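PDB 3HL0: maleylacetate reductase from Agrobacterium tumefaciens, which probably catalyses the NAD(H)-dependent reduction of maleylacetate to 3-oxoadipate in the breakdown of gamma-resorcylate, as a member of the iron-containing alcohol dehydrogenase family. Local coordinates for residues A[37-42]-A[50-55]; A[169-174]-A[298-303]; A[200-205]-A[283-288]. All blocks are in the same frame, centred on the assembly; numbering follows the deposited sequence. Where two conformers were deposited one is given.

Contact 1 (A[37-42]-A[50-55]); sequences ALVLST and EALASR. With NAD (nicotinamide-adenine-dinucleotide), chain D.
V39 of the strand meets L52 and A53 of the helix, one methyl for each, and the packing across 37-42 and 50-55 rests on this apolar trio. CG1 of V39 approaches CD2 of L52 at 4.1 Å, while the other branch, CG2, lies 4.1 Å from CB of A53. The valine torsion explains the division of labour: with chi1 at -176°, CG1 stands opposite the backbone N and CG2 opposite the carbonyl carbon, and the isopropyl fork opens onto two successive helix residues. The L52 side chain, its CG anti to the backbone N (chi1 174°), presents CD2 and runs at a slant to V39. The backbones come nearest at the same place, the CA atoms of V39 and A53 being 6.5 Å apart. No hydrogen bond crosses between the segments.

Polar interactions belong to the end of 37-42. OG of S41 donates to the carbonyl O of T42 at 2.9 Å, tilted 31° from the carbonyl plane. T42, in turn, binds NAD: its OG1 donates to O2B, the 2'-hydroxyl of the adenosine ribose, at 2.7 Å. The same OG1 receives a weak hydrogen bond from the backbone N of Q44, which would help to orient the hydroxyl toward the ribose.

This is a strand-to-helix contact within the beta-alpha-beta unit of strand 37-40, helix 46-56 and strand 60-64, in a parallel sheet that carries the dinucleotide near the C-terminal end of this strand. A53 also rests on A60 and V63 of strand 60-64, and L40 packs against V91 of strand 90-95 and I106 of helix 97-110. Strand 37-40 thus runs between strands 90-95 and 60-64, with helix 46-56 packed on its V39 side.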
ATOM      1  N   ALA A  37      14.176  21.665 -11.741  1.00 11.10           N
ATOM      2  CA  ALA A  37      13.075  20.776 -11.350  1.00 10.86           C
ATOM      3  C   ALA A  37      13.283  20.098 -10.015  1.00 10.96           C
ATOM      4  O   ALA A  37      14.357  19.592  -9.736  1.00 10.55           O
ATOM      5  CB  ALA A  37      12.859  19.696 -12.413  1.00 11.69           C
ATOM      6  N   LEU A  38      12.241  20.051  -9.189  1.00  9.78           N
ATOM      7  CA  LEU A  38      12.267  19.171  -8.024  1.00  9.70           C
ATOM      8  C   LEU A  38      11.533  17.877  -8.407  1.00  8.90           C
ATOM      9  O   LEU A  38      10.334  17.911  -8.724  1.00  8.89           O
ATOM     10  CB  LEU A  38      11.615  19.851  -6.808  1.00  8.61           C
ATOM     11  CG  LEU A  38      11.503  19.024  -5.516  1.00  9.55           C
ATOM     12  CD1 LEU A  38      12.882  18.875  -4.813  1.00 11.38           C
ATOM     13  CD2 LEU A  38      10.486  19.654  -4.564  1.00  9.31           C
ATOM     14  N   VAL A  39      12.260  16.755  -8.429  1.00  8.71           N
ATOM     15  CA  VAL A  39      11.645  15.481  -8.837  1.00  8.67           C
ATOM     16  C   VAL A  39      10.955  14.855  -7.616  1.00  8.88           C
ATOM     17  O   VAL A  39      11.555  14.791  -6.531  1.00  9.89           O
ATOM     18  CB  VAL A  39      12.712  14.502  -9.419  1.00  8.97           C
ATOM     19  CG1 VAL A  39      12.023  13.204  -9.935  1.00 10.90           C
ATOM     20  CG2 VAL A  39      13.483  15.151 -10.550  1.00  9.91           C
ATOM     21  N   LEU A  40       9.718  14.391  -7.780  1.00  8.99           N
ATOM     22  CA  LEU A  40       8.935  13.876  -6.669  1.00  8.02           C
ATOM     23  C   LEU A  40       8.643  12.379  -6.841  1.00  9.92           C
ATOM     24  O   LEU A  40       8.410  11.903  -7.955  1.00 10.42           O
ATOM     25  CB  LEU A  40       7.574  14.607  -6.633  1.00  8.83           C
ATOM     26  CG  LEU A  40       7.613  16.126  -6.578  1.00  8.11           C
ATOM     27  CD1 LEU A  40       6.152  16.579  -6.628  1.00  7.79           C
ATOM     28  CD2 LEU A  40       8.326  16.626  -5.317  1.00  8.73           C
ATOM     29  N   SER A  41       8.629  11.646  -5.731  1.00  9.60           N
ATOM     30  CA  SER A  41       8.182  10.238  -5.721  1.00 10.90           C
ATOM     31  C   SER A  41       7.775   9.799  -4.330  1.00 10.97           C
ATOM     32  O   SER A  41       7.974  10.524  -3.357  1.00 11.23           O
ATOM     33  CB  SER A  41       9.292   9.282  -6.204  1.00 11.04           C
ATOM     34  OG  SER A  41      10.294   9.147  -5.221  1.00 13.44           O
ATOM     35  N   THR A  42       7.181   8.619  -4.261  1.00 12.02           N
ATOM     36  CA  THR A  42       7.032   7.881  -3.021  1.00 13.89           C
ATOM     37  C   THR A  42       8.348   7.150  -2.684  1.00 15.19           C
ATOM     38  O   THR A  42       9.293   7.091  -3.507  1.00 15.00           O
ATOM     39  CB  THR A  42       5.947   6.800  -3.164  1.00 13.95           C
ATOM     40  OG1 THR A  42       6.377   5.889  -4.184  1.00 15.55           O
ATOM     41  CG2 THR A  42       4.594   7.379  -3.476  1.00 12.85           C
ATOM     42  N   GLU A  50      15.477   9.195  -8.386  1.00 15.19           N
ATOM     43  CA  GLU A  50      16.890   9.517  -8.309  1.00 14.47           C
ATOM     44  C   GLU A  50      17.600   9.311  -9.646  1.00 13.99           C
ATOM     45  O   GLU A  50      18.454  10.126 -10.010  1.00 12.87           O
ATOM     46  CB  GLU A  50      17.548   8.692  -7.199  1.00 14.89           C
ATOM     47  CG  GLU A  50      17.136   9.188  -5.836  1.00 17.42           C
ATOM     48  CD  GLU A  50      17.434   8.219  -4.719  1.00 24.58           C
ATOM     49  OE1 GLU A  50      17.952   7.097  -4.958  1.00 27.35           O
ATOM     50  OE2 GLU A  50      17.150   8.601  -3.566  1.00 28.10           O
ATOM     51  N   ALA A  51      17.234   8.258 -10.379  1.00 14.31           N
ATOM     52  CA  ALA A  51      17.886   8.008 -11.681  1.00 14.74           C
ATOM     53  C   ALA A  51      17.502   9.124 -12.668  1.00 14.58           C
ATOM     54  O   ALA A  51      18.357   9.652 -13.397  1.00 13.92           O
ATOM     55  CB  ALA A  51      17.528   6.645 -12.232  1.00 15.67           C
ATOM     56  N   LEU A  52      16.221   9.505 -12.676  1.00 13.88           N
ATOM     57  CA  LEU A  52      15.784  10.632 -13.528  1.00 13.21           C
ATOM     58  C   LEU A  52      16.505  11.943 -13.176  1.00 13.12           C
ATOM     59  O   LEU A  52      16.982  12.698 -14.045  1.00 12.57           O
ATOM     60  CB  LEU A  52      14.270  10.828 -13.422  1.00 13.25           C
ATOM     61  CG  LEU A  52      13.736  12.069 -14.151  1.00 14.03           C
ATOM     62  CD1 LEU A  52      14.059  12.026 -15.645  1.00 17.95           C
ATOM     63  CD2 LEU A  52      12.228  12.155 -13.856  1.00 14.56           C
ATOM     64  N   ALA A  53      16.544  12.248 -11.889  1.00 12.18           N
ATOM     65  CA  ALA A  53      17.239  13.456 -11.459  1.00 12.42           C
ATOM     66  C   ALA A  53      18.701  13.461 -11.929  1.00 12.70           C
ATOM     67  O   ALA A  53      19.226  14.467 -12.416  1.00 12.35           O
ATOM     68  CB  ALA A  53      17.178  13.574  -9.955  1.00 12.41           C
ATOM     69  N   SER A  54      19.347  12.303 -11.803  1.00 12.62           N
ATOM     70  CA  SER A  54      20.711  12.162 -12.263  1.00 13.08           C
ATOM     71  C   SER A  54      20.865  12.487 -13.764  1.00 12.90           C
ATOM     72  O   SER A  54      21.752  13.237 -14.159  1.00 12.34           O
ATOM     73  CB  SER A  54      21.174  10.739 -11.958  1.00 12.85           C
ATOM     74  OG  SER A  54      22.552  10.659 -12.140  1.00 17.37           O
ATOM     75  N   ARG A  55      19.973  11.964 -14.589  1.00 12.78           N
ATOM     76  CA  ARG A  55      20.081  12.193 -16.026  1.00 13.99           C
ATOM     77  C   ARG A  55      19.802  13.656 -16.379  1.00 13.86           C
ATOM     78  O   ARG A  55      20.315  14.156 -17.366  1.00 14.01           O
ATOM     79  CB  ARG A  55      19.118  11.298 -16.794  1.00 14.69           C
ATOM     80  CG  ARG A  55      19.440   9.810 -16.702  1.00 19.44           C
ATOM     81  CD  ARG A  55      18.483   9.053 -17.629  1.00 25.59           C
ATOM     82  NE  ARG A  55      17.092   9.120 -17.186  1.00 30.50           N
ATOM     83  CZ  ARG A  55      16.529   8.246 -16.348  1.00 33.45           C
ATOM     84  NH1 ARG A  55      17.251   7.240 -15.858  1.00 35.11           N
ATOM     85  NH2 ARG A  55      15.243   8.373 -16.015  1.00 33.26           N
TER
HETATM   86  PA  NAD D 402      -0.590   5.346  -5.549  1.00 18.28           P
HETATM   87  O1A NAD D 402      -0.095   6.564  -6.248  1.00 16.69           O
HETATM   88  O2A NAD D 402      -1.055   5.486  -4.150  1.00 20.49           O
HETATM   89  O5B NAD D 402       0.472   4.176  -5.768  1.00 19.35           O
HETATM   90  C5B NAD D 402       0.368   2.996  -4.963  1.00 21.86           C
HETATM   91  C4B NAD D 402       1.762   2.398  -4.849  1.00 20.35           C
HETATM   92  O4B NAD D 402       2.159   1.905  -6.128  1.00 22.16           O
HETATM   93  C3B NAD D 402       2.803   3.440  -4.399  1.00 21.82           C
HETATM   94  O3B NAD D 402       3.698   2.907  -3.406  1.00 26.20           O
HETATM   95  C2B NAD D 402       3.529   3.732  -5.692  1.00 21.87           C
HETATM   96  O2B NAD D 402       4.865   4.149  -5.501  1.00 19.52           O
HETATM   97  C1B NAD D 402       3.458   2.390  -6.436  1.00 18.62           C
HETATM   98  N9A NAD D 402       3.588   2.527  -7.907  1.00 18.30           N
HETATM   99  C8A NAD D 402       2.872   3.372  -8.732  1.00 19.30           C
HETATM  100  N7A NAD D 402       3.282   3.187 -10.008  1.00 17.61           N
HETATM  101  C5A NAD D 402       4.271   2.240 -10.026  1.00 18.67           C
HETATM  102  C6A NAD D 402       5.034   1.691 -11.055  1.00 20.87           C
HETATM  103  N6A NAD D 402       4.731   1.811 -12.373  1.00 17.06           N
HETATM  104  N1A NAD D 402       5.982   0.737 -10.681  1.00 19.59           N
HETATM  105  C2A NAD D 402       6.129   0.346  -9.369  1.00 21.13           C
HETATM  106  N3A NAD D 402       5.374   0.876  -8.356  1.00 20.06           N
HETATM  107  C4A NAD D 402       4.451   1.823  -8.697  1.00 18.54           C
HETATM  108  O3  NAD D 402      -1.895   4.725  -6.311  1.00 15.23           O
HETATM  109  PN  NAD D 402      -2.955   5.412  -7.330  1.00 15.51           P
HETATM  110  O1N NAD D 402      -4.120   4.480  -7.333  1.00 15.41           O
HETATM  111  O2N NAD D 402      -2.211   5.677  -8.559  1.00 14.13           O
HETATM  112  O5D NAD D 402      -3.406   6.783  -6.640  1.00 15.61           O
HETATM  113  C5D NAD D 402      -4.343   6.821  -5.567  1.00 18.01           C
HETATM  114  C4D NAD D 402      -4.357   8.255  -5.037  1.00 18.92           C
HETATM  115  O4D NAD D 402      -4.625   9.126  -6.126  1.00 17.82           O
HETATM  116  C3D NAD D 402      -5.502   8.434  -4.049  1.00 19.47           C
HETATM  117  O3D NAD D 402      -5.086   9.401  -3.072  1.00 19.40           O
HETATM  118  C2D NAD D 402      -6.610   8.984  -4.916  1.00 20.29           C
HETATM  119  O2D NAD D 402      -7.611   9.716  -4.208  1.00 20.37           O
HETATM  120  C1D NAD D 402      -5.821   9.854  -5.878  1.00 18.47           C
HETATM  121  N1N NAD D 402      -6.510  10.109  -7.136  1.00 19.70           N
HETATM  122  C2N NAD D 402      -6.772  11.413  -7.433  1.00 18.89           C
HETATM  123  C3N NAD D 402      -7.423  11.710  -8.612  1.00 19.64           C
HETATM  124  C7N NAD D 402      -7.620  13.151  -8.846  1.00 20.23           C
HETATM  125  O7N NAD D 402      -8.174  13.444 -10.033  1.00 17.11           O
HETATM  126  N7N NAD D 402      -7.271  14.081  -7.923  1.00 18.78           N
HETATM  127  C4N NAD D 402      -7.796  10.701  -9.567  1.00 19.06           C
HETATM  128  C5N NAD D 402      -7.522   9.372  -9.237  1.00 19.02           C
HETATM  129  C6N NAD D 402      -6.885   9.091  -8.015  1.00 18.67           C

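Contact 2 (A[169-174]-A[298-303]); sequences SGLNAM and ARLGAP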
ATOM      1  N   SER A 169      -6.198  -0.432 -10.505  1.00  8.83           N
ATOM      2  CA  SER A 169      -6.053   0.920 -11.000  1.00  9.40           C
ATOM      3  C   SER A 169      -6.724   1.032 -12.378  1.00  8.12           C
ATOM      4  O   SER A 169      -7.326   2.076 -12.687  1.00  8.27           O
ATOM      5  CB  SER A 169      -4.550   1.274 -11.105  1.00  9.65           C
ATOM      6  OG  SER A 169      -4.376   2.671 -11.515  1.00 10.70           O
ATOM      7  N   GLY A 170      -6.648  -0.032 -13.198  1.00  7.80           N
ATOM      8  CA  GLY A 170      -7.295  -0.023 -14.540  1.00  7.49           C
ATOM      9  C   GLY A 170      -8.796   0.098 -14.365  1.00  7.11           C
ATOM     10  O   GLY A 170      -9.457   0.836 -15.101  1.00  8.36           O
ATOM     11  N   LEU A 171      -9.370  -0.626 -13.370  1.00  6.72           N
ATOM     12  CA  LEU A 171     -10.801  -0.466 -13.099  1.00  8.68           C
ATOM     13  C   LEU A 171     -11.161   0.922 -12.557  1.00  7.34           C
ATOM     14  O   LEU A 171     -12.254   1.428 -12.849  1.00  7.97           O
ATOM     15  CB  LEU A 171     -11.333  -1.592 -12.172  1.00  8.50           C
ATOM     16  CG  LEU A 171     -11.335  -2.979 -12.824  1.00  9.67           C
ATOM     17  CD1 LEU A 171     -11.419  -4.048 -11.693  1.00 12.20           C
ATOM     18  CD2 LEU A 171     -12.509  -3.113 -13.779  1.00 12.76           C
ATOM     19  N   ASN A 172     -10.262   1.538 -11.768  1.00  8.73           N
ATOM     20  CA  ASN A 172     -10.440   2.930 -11.322  1.00  8.51           C
ATOM     21  C   ASN A 172     -10.551   3.877 -12.527  1.00  8.94           C
ATOM     22  O   ASN A 172     -11.416   4.769 -12.572  1.00  8.35           O
ATOM     23  CB  ASN A 172      -9.243   3.317 -10.408  1.00  9.78           C
ATOM     24  CG  ASN A 172      -9.350   4.715  -9.780  1.00 11.46           C
ATOM     25  OD1 ASN A 172     -10.397   5.371  -9.729  1.00 14.60           O
ATOM     26  ND2 ASN A 172      -8.221   5.159  -9.261  1.00 12.12           N
ATOM     27  N   ALA A 173      -9.689   3.670 -13.519  1.00  7.80           N
ATOM     28  CA  ALA A 173      -9.775   4.471 -14.758  1.00  8.69           C
ATOM     29  C   ALA A 173     -11.130   4.259 -15.424  1.00  8.51           C
ATOM     30  O   ALA A 173     -11.832   5.221 -15.795  1.00  8.52           O
ATOM     31  CB  ALA A 173      -8.627   4.067 -15.742  1.00  8.27           C
HETATM   32  N   MSE A 174     -11.504   3.001 -15.577  1.00  7.28           N
HETATM   33  CA  MSE A 174     -12.782   2.669 -16.242  1.00  7.50           C
HETATM   34  C   MSE A 174     -13.957   3.334 -15.514  1.00  7.78           C
HETATM   35  O   MSE A 174     -14.937   3.756 -16.149  1.00  7.94           O
HETATM   36  CB  MSE A 174     -13.012   1.166 -16.318  1.00  7.75           C
HETATM   37  CG  MSE A 174     -12.021   0.554 -17.267  1.00  6.40           C
HETATM   38 SE   MSE A 174     -12.127  -1.370 -17.342  0.75  8.55          SE
HETATM   39  CE  MSE A 174     -13.895  -1.562 -17.881  1.00 13.47           C
ATOM     40  N   ALA A 298     -13.778 -10.193 -12.831  1.00 13.13           N
ATOM     41  CA  ALA A 298     -13.425 -11.552 -12.439  1.00 14.01           C
ATOM     42  C   ALA A 298     -12.364 -12.102 -13.400  1.00 15.26           C
ATOM     43  O   ALA A 298     -11.458 -12.789 -12.920  1.00 16.18           O
ATOM     44  CB  ALA A 298     -14.677 -12.461 -12.402  1.00 14.67           C
ATOM     45  N   ARG A 299     -12.457 -11.790 -14.704  1.00 15.32           N
ATOM     46  CA  ARG A 299     -11.397 -12.186 -15.675  1.00 16.40           C
ATOM     47  C   ARG A 299     -10.049 -11.592 -15.255  1.00 15.74           C
ATOM     48  O   ARG A 299      -8.997 -12.142 -15.582  1.00 17.08           O
ATOM     49  CB  ARG A 299     -11.729 -11.766 -17.125  1.00 17.91           C
ATOM     50  CG  ARG A 299     -12.947 -12.447 -17.797  1.00 21.82           C
ATOM     51  CD  ARG A 299     -13.209 -11.804 -19.190  1.00 22.48           C
ATOM     52  NE  ARG A 299     -11.994 -11.861 -20.025  1.00 30.21           N
ATOM     53  CZ  ARG A 299     -11.656 -10.995 -20.974  1.00 29.37           C
ATOM     54  NH1 ARG A 299     -12.410  -9.926 -21.244  1.00 29.43           N
ATOM     55  NH2 ARG A 299     -10.537 -11.199 -21.652  1.00 31.48           N
ATOM     56  N   LEU A 300     -10.047 -10.449 -14.577  1.00 14.18           N
ATOM     57  CA  LEU A 300      -8.784  -9.814 -14.206  1.00 12.79           C
ATOM     58  C   LEU A 300      -8.268 -10.296 -12.861  1.00 12.09           C
ATOM     59  O   LEU A 300      -7.153  -9.967 -12.455  1.00 13.23           O
ATOM     60  CB  LEU A 300      -8.941  -8.278 -14.126  1.00 13.16           C
ATOM     61  CG  LEU A 300      -9.523  -7.567 -15.336  1.00 11.90           C
ATOM     62  CD1 LEU A 300      -9.497  -6.081 -15.027  1.00 11.12           C
ATOM     63  CD2 LEU A 300      -8.716  -7.888 -16.629  1.00 14.64           C
ATOM     64  N   GLY A 301      -9.116 -11.037 -12.147  1.00 13.91           N
ATOM     65  CA  GLY A 301      -8.807 -11.451 -10.778  1.00 13.60           C
ATOM     66  C   GLY A 301      -8.830 -10.339  -9.731  1.00 14.30           C
ATOM     67  O   GLY A 301      -8.160 -10.418  -8.705  1.00 15.46           O
ATOM     68  N   ALA A 302      -9.587  -9.274  -9.998  1.00 12.95           N
ATOM     69  CA  ALA A 302      -9.664  -8.177  -9.055  1.00 12.45           C
ATOM     70  C   ALA A 302     -10.532  -8.563  -7.844  1.00 11.96           C
ATOM     71  O   ALA A 302     -11.405  -9.453  -7.940  1.00 12.61           O
ATOM     72  CB  ALA A 302     -10.303  -6.945  -9.760  1.00 11.78           C
ATOM     73  N   PRO A 303     -10.304  -7.918  -6.709  1.00 13.16           N
ATOM     74  CA  PRO A 303     -11.193  -8.168  -5.574  1.00 13.82           C
ATOM     75  C   PRO A 303     -12.638  -7.819  -5.906  1.00 12.47           C
ATOM     76  O   PRO A 303     -12.894  -6.907  -6.687  1.00 13.63           O
ATOM     77  CB  PRO A 303     -10.665  -7.235  -4.484  1.00 13.03           C
ATOM     78  CG  PRO A 303      -9.934  -6.127  -5.226  1.00 17.75           C
ATOM     79  CD  PRO A 303      -9.342  -6.837  -6.446  1.00 13.36           C
TER
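L171 and A302 bring the two backbones nearest, with CA atoms 8.8 Å apart, just past the Schellman motif that closes helix 289-300, in which G301 takes a positive phi (71°) that favours glycine and its N bonds back to O of A298 at 3.0 Å. A302 follows G301 and points its CB toward the segment 169-174 of helix 163-180.

L171 serves both sides of the turn. Its CD1 touches CB of A302 at 3.7 Å, the closer of the two approaches, and its branch carbon CG lies 4.2 Å from CD1 of L300, just before G301. In L171 the CG is anti to the carbonyl carbon (chi1 -68°), and from there CD1 is the branch that reaches A302, while CG itself faces the leucine. No hydrogen bond joins the segments, and only apolar carbon is in contact.

Further partners enclose L171: F296 and A297, about one turn back along helix 289-300, and A260 of helix 255-271. P303 goes on to meet T168 of helix 163-180 and V261 of helix 255-271. The contact is an apolar seam between a helix flank and a Schellman-capped helix C-terminus, in the helical C-terminal part characteristic of iron-containing alcohol dehydrogenases.

Contact 3 (A[200-205]-A[283-288]); sequences AMIEAL and ALVGGR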
ATOM      1  N   ALA A 200     -10.204   0.631 -24.760  1.00  9.95           N
ATOM      2  CA  ALA A 200      -8.777   0.429 -24.579  1.00  9.82           C
ATOM      3  C   ALA A 200      -8.508  -0.394 -23.311  1.00 10.40           C
ATOM      4  O   ALA A 200      -7.721  -1.348 -23.374  1.00 10.49           O
ATOM      5  CB  ALA A 200      -8.038   1.753 -24.551  1.00 11.49           C
HETATM    6  N   MSE A 201      -9.178  -0.062 -22.212  0.50  9.84           N
HETATM    7  CA  MSE A 201      -8.893  -0.772 -20.956  0.50 10.53           C
HETATM    8  C   MSE A 201      -9.403  -2.223 -21.048  0.50 10.40           C
HETATM    9  O   MSE A 201      -8.742  -3.136 -20.554  0.50 10.13           O
HETATM   10  CB  MSE A 201      -9.505  -0.058 -19.757  0.50 10.07           C
HETATM   11  CG  MSE A 201      -9.217   1.450 -19.653  0.50 11.66           C
HETATM   12 SE   MSE A 201      -7.314   1.906 -19.602  0.35 10.23          SE
HETATM   13  CE  MSE A 201      -6.795   0.331 -18.555  0.50  2.00           C
ATOM     14  N   ILE A 202     -10.565  -2.429 -21.683  1.00 10.82           N
ATOM     15  CA  ILE A 202     -11.177  -3.785 -21.778  1.00 11.19           C
ATOM     16  C   ILE A 202     -10.292  -4.675 -22.654  1.00 13.04           C
ATOM     17  O   ILE A 202     -10.094  -5.858 -22.341  1.00 13.44           O
ATOM     18  CB  ILE A 202     -12.641  -3.696 -22.234  1.00 12.50           C
ATOM     19  CG1 ILE A 202     -13.462  -3.120 -21.089  1.00 12.28           C
ATOM     20  CG2 ILE A 202     -13.232  -5.040 -22.617  1.00 12.50           C
ATOM     21  CD1 ILE A 202     -14.913  -2.694 -21.540  1.00 12.64           C
ATOM     22  N   GLU A 203      -9.712  -4.097 -23.691  1.00 12.95           N
ATOM     23  CA  GLU A 203      -8.775  -4.819 -24.530  1.00 14.47           C
ATOM     24  C   GLU A 203      -7.460  -5.144 -23.824  1.00 14.52           C
ATOM     25  O   GLU A 203      -6.971  -6.306 -23.898  1.00 15.70           O
ATOM     26  CB  GLU A 203      -8.501  -4.013 -25.807  1.00 16.18           C
ATOM     27  CG  GLU A 203      -7.579  -4.748 -26.756  1.00 22.80           C
ATOM     28  CD  GLU A 203      -7.458  -4.040 -28.087  1.00 29.77           C
ATOM     29  OE1 GLU A 203      -6.449  -3.343 -28.290  1.00 32.93           O
ATOM     30  OE2 GLU A 203      -8.386  -4.178 -28.923  1.00 36.56           O
ATOM     31  N   ALA A 204      -6.884  -4.138 -23.168  1.00 12.57           N
ATOM     32  CA  ALA A 204      -5.514  -4.188 -22.666  1.00 12.12           C
ATOM     33  C   ALA A 204      -5.379  -4.923 -21.349  1.00 12.86           C
ATOM     34  O   ALA A 204      -4.405  -5.656 -21.182  1.00 13.15           O
ATOM     35  CB  ALA A 204      -4.893  -2.796 -22.531  1.00 12.99           C
ATOM     36  N   LEU A 205      -6.283  -4.699 -20.387  1.00 11.24           N
ATOM     37  CA  LEU A 205      -6.023  -5.243 -19.036  1.00 10.26           C
ATOM     38  C   LEU A 205      -5.892  -6.780 -18.991  1.00 10.78           C
ATOM     39  O   LEU A 205      -4.999  -7.229 -18.299  1.00 11.03           O
ATOM     40  CB  LEU A 205      -7.093  -4.751 -18.035  1.00 10.47           C
ATOM     41  CG  LEU A 205      -6.964  -3.237 -17.787  1.00  8.92           C
ATOM     42  CD1 LEU A 205      -8.204  -2.727 -17.002  1.00 11.55           C
ATOM     43  CD2 LEU A 205      -5.662  -2.837 -17.039  1.00 12.19           C
ATOM     44  N   ALA A 283     -22.377  -2.843 -24.457  1.00 13.49           N
ATOM     45  CA  ALA A 283     -21.901  -3.478 -25.697  1.00 14.44           C
ATOM     46  C   ALA A 283     -20.476  -3.941 -25.548  1.00 15.22           C
ATOM     47  O   ALA A 283     -20.115  -5.039 -25.980  1.00 17.84           O
ATOM     48  CB  ALA A 283     -22.062  -2.515 -26.896  1.00 14.25           C
ATOM     49  N   LEU A 284     -19.648  -3.134 -24.875  1.00 15.22           N
ATOM     50  CA  LEU A 284     -18.244  -3.499 -24.726  1.00 15.23           C
ATOM     51  C   LEU A 284     -17.998  -4.641 -23.752  1.00 16.04           C
ATOM     52  O   LEU A 284     -16.996  -5.352 -23.866  1.00 17.80           O
ATOM     53  CB  LEU A 284     -17.418  -2.274 -24.289  1.00 14.70           C
ATOM     54  CG  LEU A 284     -17.249  -1.151 -25.293  1.00 14.35           C
ATOM     55  CD1 LEU A 284     -16.628   0.053 -24.625  1.00 17.43           C
ATOM     56  CD2 LEU A 284     -16.376  -1.674 -26.457  1.00 18.56           C
ATOM     57  N   VAL A 285     -18.867  -4.790 -22.750  1.00 15.62           N
ATOM     58  CA  VAL A 285     -18.742  -5.903 -21.818  1.00 16.12           C
ATOM     59  C   VAL A 285     -19.561  -7.119 -22.231  1.00 18.62           C
ATOM     60  O   VAL A 285     -19.505  -8.143 -21.561  1.00 19.54           O
ATOM     61  CB  VAL A 285     -18.943  -5.511 -20.287  1.00 15.24           C
ATOM     62  CG1 VAL A 285     -17.879  -4.520 -19.870  1.00 16.02           C
ATOM     63  CG2 VAL A 285     -20.301  -4.947 -20.015  1.00 16.15           C
ATOM     64  N   GLY A 286     -20.301  -6.983 -23.326  1.00 19.22           N
ATOM     65  CA  GLY A 286     -21.045  -8.122 -23.908  1.00 20.83           C
ATOM     66  C   GLY A 286     -22.198  -8.574 -23.046  1.00 20.79           C
ATOM     67  O   GLY A 286     -22.489  -9.788 -22.945  1.00 21.49           O
ATOM     68  N   GLY A 287     -22.893  -7.630 -22.424  1.00 18.97           N
ATOM     69  CA  GLY A 287     -24.026  -7.991 -21.595  1.00 20.74           C
ATOM     70  C   GLY A 287     -24.692  -6.795 -20.997  1.00 20.95           C
ATOM     71  O   GLY A 287     -25.008  -5.833 -21.719  1.00 23.65           O
ATOM     72  N   ARG A 288     -24.995  -6.867 -19.710  1.00 19.94           N
ATOM     73  CA  ARG A 288     -25.529  -5.730 -18.971  1.00 18.09           C
ATOM     74  C   ARG A 288     -24.286  -4.940 -18.541  1.00 16.38           C
ATOM     75  O   ARG A 288     -23.224  -5.522 -18.375  1.00 17.08           O
ATOM     76  CB  ARG A 288     -26.278  -6.166 -17.704  1.00 19.37           C
ATOM     77  CG  ARG A 288     -27.468  -7.137 -17.928  1.00 23.91           C
ATOM     78  CD  ARG A 288     -28.570  -6.902 -16.855  1.00 29.86           C
ATOM     79  NE  ARG A 288     -28.902  -5.475 -16.859  1.00 35.65           N
ATOM     80  CZ  ARG A 288     -30.054  -4.948 -16.456  1.00 39.54           C
ATOM     81  NH1 ARG A 288     -31.042  -5.732 -16.000  1.00 40.93           N
ATOM     82  NH2 ARG A 288     -30.236  -3.636 -16.546  1.00 38.85           N
TER
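I202 of helix 188-210 carries one whole side of this helix-to-helix contact, and its partners, L284 and V285, lie at the end of helix 279-285, where a Schellman motif follows at G286. It is plain packing at the surface of the helical C-terminal part of the enzyme, far from the NAD site, and no hydrogen bond passes between the two segments.

The isoleucine has the largest buried area of the three. Its CD1 is the probing atom and touches two neighbouring residues, CB of L284 at 3.7 Å and CG1 of V285 at 3.9 Å. Chi1 of -71° and chi2 of 168° extend the longer branch away from its own helix, and the terminal methyl reaches the side chains of the other. The CA atoms of I202 and L284 are 7.7 Å apart. L284 offers the root of its side chain to I202 and also touches L198 and R199 of helix 188-210. The side chains of I202 and L284 run at a slant to each other, whereas those of I202 and V285 lie at about a right angle.

F296 of helix 289-300 also packs against I202, and R288 is the N-cap residue of that helix. The shorter branch of the isoleucine comes near as well: CG2 of I202 is 4.0 Å from the carbonyl O of L284.

How the contacts relate
Contacts 2 and 3 are close neighbours in the helical C-terminal part, their centres 11 Å apart, and contact 3 is nested in the chain loop that contact 2 closes. They touch directly: CE of M174 is 3.6 Å from CG1 of I202, and CD2 of L300 is 3.8 Å from CB of L205, so their packing is continuous. Contact 1 stands apart in the N-terminal part, with the parallel sheet, its centre about 30 Å from that of contact 2 and 36 Å from that of contact 3. The contacts differ in their relation to NAD: T42 of contact 1 hydrogen-bonds it, the L171 side chain stays about 11 Å away, and contact 3 takes no part in the NAD site.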